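Local coordinates for putative peptidase (Parabacteroides merdae, PDB 4L8K), which is a putative serine peptidase of family S41 and so probably hydrolyses peptide bonds, at residues K145-N157 against D300-A312. Residues are numbered along the deposited sequence; the frame is centred on the assembly and turned at random.
Sequences KECKGLIFDVRDN and DTIIEAAIGLLLA
Arg155 reaches Asp300 because its chain turns at chi3 (-66°), while the carboxylate of Asp300 stands anti to its own backbone N (chi1 -175°). The guanidinium grips end-on: Arg155 NH1 and NH2 both donate to Asp300 OD2, NH2 at 2.8 Å, and the two planes stand 59° apart. The other edge of the guanidinium holds Asp153 side-on, with Arg155 NE 2.9 Å from Asp153 OD1 and Arg155 NH2 2.8 Å from Asp153 OD2, each nearly in the guanidinium plane. Asp153 OD1 also accepts from Arg155 N, closing an Asx turn, and Tyr122 OH bonds OD2. Asp300 is in turn the N-cap of helix 301-311, its OD1 taking Ile303 N at 3.1 Å. A lysine in place of Arg155 would probably leave one of the two buried carboxylates without its mate. The helix runs nearly antiparallel to strand 149-153, 8.9 Å between axes, packing on the mixed central sheet of the ClpP/crotonase-like domain beside strand 213-217. Ile151 CD1 lies 3.7 Å from both Ala306 CB and Ile307 CG1, and its CG1 meets Leu310 CD1. Beyond Gly149, whose backbone lies against the Leu310 methyls, Lys148 NZ donates to Leu310 O (2.8 Å) in the carbonyl plane, near the helix C-terminus.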
loop_
_atom_site.group_PDB
_atom_site.type_symbol
_atom_site.label_atom_id
_atom_site.label_comp_id
_atom_site.label_asym_id
_atom_site.label_seq_id
_atom_site.Cartn_x
_atom_site.Cartn_y
_atom_site.Cartn_z
ATOM N N LYS A 145 -4.074 -26.075 -9.266
ATOM C CA LYS A 145 -5.172 -26.977 -8.864
ATOM C C LYS A 145 -4.727 -28.037 -7.830
ATOM O O LYS A 145 -5.421 -28.251 -6.844
ATOM C CB LYS A 145 -5.807 -27.649 -10.111
ATOM C CG LYS A 145 -6.892 -28.693 -9.852
ATOM C CD LYS A 145 -8.160 -28.121 -9.162
ATOM C CE LYS A 145 -9.114 -29.187 -8.642
ATOM N NZ LYS A 145 -8.641 -29.795 -7.365
ATOM N N GLU A 146 -3.558 -28.625 -8.020
ATOM C CA GLU A 146 -3.020 -29.686 -7.159
ATOM C C GLU A 146 -2.200 -29.165 -5.963
ATOM O O GLU A 146 -1.783 -29.964 -5.123
ATOM C CB GLU A 146 -2.133 -30.639 -7.974
ATOM C CG GLU A 146 -2.821 -31.369 -9.107
ATOM C CD GLU A 146 -4.130 -32.044 -8.746
ATOM O OE1 GLU A 146 -4.210 -32.742 -7.707
ATOM O OE2 GLU A 146 -5.101 -31.818 -9.496
ATOM N N CYS A 147 -1.939 -27.846 -5.911
ATOM C CA CYS A 147 -1.181 -27.202 -4.842
ATOM C C CYS A 147 -1.992 -27.142 -3.527
ATOM O O CYS A 147 -3.215 -26.981 -3.531
ATOM C CB CYS A 147 -0.719 -25.812 -5.278
ATOM S SG CYS A 147 0.300 -25.807 -6.777
ATOM N N LYS A 148 -1.274 -27.285 -2.419
ATOM C CA LYS A 148 -1.703 -27.230 -1.001
ATOM C C LYS A 148 -2.063 -25.784 -0.587
ATOM O O LYS A 148 -2.943 -25.566 0.241
ATOM C CB LYS A 148 -0.497 -27.694 -0.142
ATOM C CG LYS A 148 -0.771 -28.709 0.919
ATOM C CD LYS A 148 0.513 -29.117 1.592
ATOM C CE LYS A 148 0.285 -29.605 3.008
ATOM N NZ LYS A 148 -0.002 -28.505 3.969
ATOM N N GLY A 149 -1.307 -24.825 -1.101
ATOM C CA GLY A 149 -1.530 -23.423 -0.773
ATOM C C GLY A 149 -0.919 -22.486 -1.774
ATOM O O GLY A 149 -0.219 -22.919 -2.687
ATOM N N LEU A 150 -1.176 -21.184 -1.578
ATOM C CA LEU A 150 -0.753 -20.125 -2.468
ATOM C C LEU A 150 0.007 -19.042 -1.748
ATOM O O LEU A 150 -0.369 -18.630 -0.653
ATOM C CB LEU A 150 -2.011 -19.512 -3.140
ATOM C CG LEU A 150 -1.825 -18.314 -4.116
ATOM C CD1 LEU A 150 -1.441 -18.811 -5.493
ATOM C CD2 LEU A 150 -3.094 -17.533 -4.248
ATOM N N ILE A 151 1.042 -18.532 -2.414
ATOM C CA ILE A 151 1.794 -17.359 -1.978
ATOM C C ILE A 151 1.423 -16.249 -2.975
ATOM O O ILE A 151 1.620 -16.424 -4.196
ATOM C CB ILE A 151 3.346 -17.590 -1.842
ATOM C CG1 ILE A 151 3.675 -18.659 -0.768
ATOM C CG2 ILE A 151 4.103 -16.266 -1.543
ATOM C CD1 ILE A 151 5.193 -19.188 -0.807
ATOM N N PHE A 152 0.824 -15.145 -2.465
ATOM C CA PHE A 152 0.465 -13.990 -3.291
ATOM C C PHE A 152 1.376 -12.826 -2.859
ATOM O O PHE A 152 1.158 -12.185 -1.839
ATOM C CB PHE A 152 -1.045 -13.650 -3.213
ATOM C CG PHE A 152 -1.507 -12.862 -4.419
ATOM C CD1 PHE A 152 -1.319 -11.479 -4.484
ATOM C CD2 PHE A 152 -2.070 -13.508 -5.521
ATOM C CE1 PHE A 152 -1.720 -10.753 -5.617
ATOM C CE2 PHE A 152 -2.474 -12.786 -6.650
ATOM C CZ PHE A 152 -2.303 -11.414 -6.686
ATOM N N ASP A 153 2.439 -12.616 -3.597
ATOM C CA ASP A 153 3.473 -11.639 -3.240
ATOM C C ASP A 153 3.209 -10.273 -3.878
ATOM O O ASP A 153 3.288 -10.122 -5.108
ATOM C CB ASP A 153 4.851 -12.209 -3.673
ATOM C CG ASP A 153 6.097 -11.475 -3.214
ATOM O OD1 ASP A 153 5.965 -10.415 -2.560
ATOM O OD2 ASP A 153 7.203 -11.963 -3.500
ATOM N N VAL A 154 2.929 -9.269 -3.020
ATOM C CA VAL A 154 2.685 -7.875 -3.457
ATOM C C VAL A 154 3.745 -6.920 -2.840
ATOM O O VAL A 154 3.489 -5.726 -2.677
ATOM C CB VAL A 154 1.234 -7.380 -3.185
ATOM C CG1 VAL A 154 0.223 -8.109 -4.071
ATOM C CG2 VAL A 154 0.867 -7.461 -1.698
ATOM N N ARG A 155 4.928 -7.449 -2.502
ATOM C CA ARG A 155 6.027 -6.622 -2.018
ATOM C C ARG A 155 6.495 -5.729 -3.159
ATOM O O ARG A 155 6.490 -6.176 -4.310
ATOM C CB ARG A 155 7.197 -7.485 -1.523
ATOM C CG ARG A 155 6.906 -8.235 -0.230
ATOM C CD ARG A 155 8.071 -9.138 0.174
ATOM N NE ARG A 155 8.256 -10.230 -0.787
ATOM C CZ ARG A 155 9.316 -11.029 -0.841
ATOM N NH1 ARG A 155 10.340 -10.846 -0.011
ATOM N NH2 ARG A 155 9.372 -12.006 -1.737
ATOM N N ASP A 156 6.858 -4.472 -2.861
ATOM C CA ASP A 156 7.303 -3.492 -3.849
ATOM C C ASP A 156 6.188 -3.113 -4.846
ATOM O O ASP A 156 6.482 -2.657 -5.937
ATOM C CB ASP A 156 8.568 -3.960 -4.583
ATOM C CG ASP A 156 9.846 -3.616 -3.846
ATOM O OD1 ASP A 156 9.802 -3.485 -2.598
ATOM O OD2 ASP A 156 10.885 -3.479 -4.510
ATOM N N ASN A 157 4.918 -3.274 -4.454
ATOM C CA ASN A 157 3.805 -2.903 -5.309
ATOM C C ASN A 157 3.220 -1.598 -4.761
ATOM O O ASN A 157 2.525 -1.597 -3.751
ATOM C CB ASN A 157 2.768 -4.043 -5.395
ATOM C CG ASN A 157 1.607 -3.795 -6.346
ATOM O OD1 ASN A 157 1.214 -2.648 -6.617
ATOM N ND2 ASN A 157 0.991 -4.884 -6.832
ATOM N N ASP A 300 15.274 -16.057 0.073
ATOM C CA ASP A 300 14.358 -15.016 0.520
ATOM C C ASP A 300 13.712 -15.555 1.787
ATOM O O ASP A 300 12.906 -16.480 1.709
ATOM C CB ASP A 300 13.310 -14.693 -0.596
ATOM C CG ASP A 300 12.358 -13.537 -0.304
ATOM O OD1 ASP A 300 11.864 -13.440 0.841
ATOM O OD2 ASP A 300 12.059 -12.758 -1.241
ATOM N N THR A 301 14.077 -15.007 2.944
ATOM C CA THR A 301 13.569 -15.426 4.262
ATOM C C THR A 301 12.029 -15.450 4.310
ATOM O O THR A 301 11.453 -16.380 4.886
ATOM C CB THR A 301 14.123 -14.498 5.366
ATOM O OG1 THR A 301 15.496 -14.242 5.083
ATOM C CG2 THR A 301 14.011 -15.100 6.770
ATOM N N ILE A 302 11.381 -14.451 3.667
ATOM C CA ILE A 302 9.934 -14.305 3.653
ATOM C C ILE A 302 9.301 -15.408 2.793
ATOM O O ILE A 302 8.379 -16.072 3.277
ATOM C CB ILE A 302 9.506 -12.860 3.235
ATOM C CG1 ILE A 302 10.247 -11.825 4.127
ATOM C CG2 ILE A 302 7.983 -12.710 3.363
ATOM C CD1 ILE A 302 10.057 -10.329 3.773
ATOM N N ILE A 303 9.812 -15.647 1.560
ATOM C CA ILE A 303 9.265 -16.727 0.727
ATOM C C ILE A 303 9.452 -18.082 1.459
ATOM O O ILE A 303 8.506 -18.876 1.512
ATOM C CB ILE A 303 9.843 -16.740 -0.717
ATOM C CG1 ILE A 303 9.482 -15.434 -1.474
ATOM C CG2 ILE A 303 9.352 -17.991 -1.512
ATOM C CD1 ILE A 303 10.206 -15.258 -2.887
ATOM N N GLU A 304 10.646 -18.306 2.077
ATOM C CA GLU A 304 10.946 -19.558 2.780
ATOM C C GLU A 304 10.019 -19.795 3.983
ATOM O O GLU A 304 9.526 -20.909 4.146
ATOM C CB GLU A 304 12.407 -19.618 3.226
ATOM C CG GLU A 304 13.392 -19.674 2.076
ATOM C CD GLU A 304 13.355 -20.899 1.183
ATOM O OE1 GLU A 304 12.815 -21.947 1.598
ATOM O OE2 GLU A 304 13.913 -20.814 0.071
ATOM N N ALA A 305 9.756 -18.744 4.795
ATOM C CA ALA A 305 8.854 -18.837 5.949
ATOM C C ALA A 305 7.427 -19.155 5.478
ATOM O O ALA A 305 6.773 -20.003 6.074
ATOM C CB ALA A 305 8.883 -17.545 6.751
ATOM N N ALA A 306 6.994 -18.529 4.359
ATOM C CA ALA A 306 5.672 -18.739 3.766
ATOM C C ALA A 306 5.553 -20.194 3.268
ATOM O O ALA A 306 4.539 -20.849 3.540
ATOM C CB ALA A 306 5.442 -17.739 2.634
ATOM N N ILE A 307 6.630 -20.726 2.609
ATOM C CA ILE A 307 6.678 -22.117 2.120
ATOM C C ILE A 307 6.574 -23.057 3.330
ATOM O O ILE A 307 5.754 -23.963 3.302
ATOM C CB ILE A 307 7.937 -22.419 1.240
ATOM C CG1 ILE A 307 7.852 -21.726 -0.144
ATOM C CG2 ILE A 307 8.175 -23.948 1.071
ATOM C CD1 ILE A 307 9.236 -21.731 -0.940
ATOM N N GLY A 308 7.365 -22.788 4.382
ATOM C CA GLY A 308 7.358 -23.576 5.616
ATOM C C GLY A 308 5.983 -23.662 6.271
ATOM O O GLY A 308 5.492 -24.745 6.607
ATOM N N LEU A 309 5.332 -22.515 6.401
ATOM C CA LEU A 309 3.996 -22.416 6.989
ATOM C C LEU A 309 2.941 -23.197 6.191
ATOM O O LEU A 309 2.185 -23.942 6.790
ATOM C CB LEU A 309 3.585 -20.954 7.133
ATOM C CG LEU A 309 2.321 -20.681 7.928
ATOM C CD1 LEU A 309 2.375 -21.335 9.343
ATOM C CD2 LEU A 309 2.111 -19.188 8.046
ATOM N N LEU A 310 2.911 -23.042 4.862
ATOM C CA LEU A 310 1.966 -23.740 3.990
ATOM C C LEU A 310 2.190 -25.263 3.943
ATOM O O LEU A 310 1.238 -26.009 3.716
ATOM C CB LEU A 310 2.031 -23.184 2.564
ATOM C CG LEU A 310 1.478 -21.776 2.325
ATOM C CD1 LEU A 310 1.789 -21.313 0.920
ATOM C CD2 LEU A 310 -0.028 -21.710 2.579
ATOM N N LEU A 311 3.443 -25.715 4.117
ATOM C CA LEU A 311 3.802 -27.138 4.108
ATOM C C LEU A 311 3.601 -27.774 5.478
ATOM O O LEU A 311 3.578 -29.006 5.569
ATOM C CB LEU A 311 5.247 -27.366 3.640
ATOM C CG LEU A 311 5.530 -27.111 2.155
ATOM C CD1 LEU A 311 6.983 -27.412 1.845
ATOM C CD2 LEU A 311 4.561 -27.890 1.218
ATOM N N ALA A 312 3.474 -26.950 6.543
ATOM C CA ALA A 312 3.275 -27.439 7.903
ATOM C C ALA A 312 1.987 -28.250 7.928
ATOM O O ALA A 312 0.907 -27.737 7.622
ATOM C CB ALA A 312 3.256 -26.286 8.893
#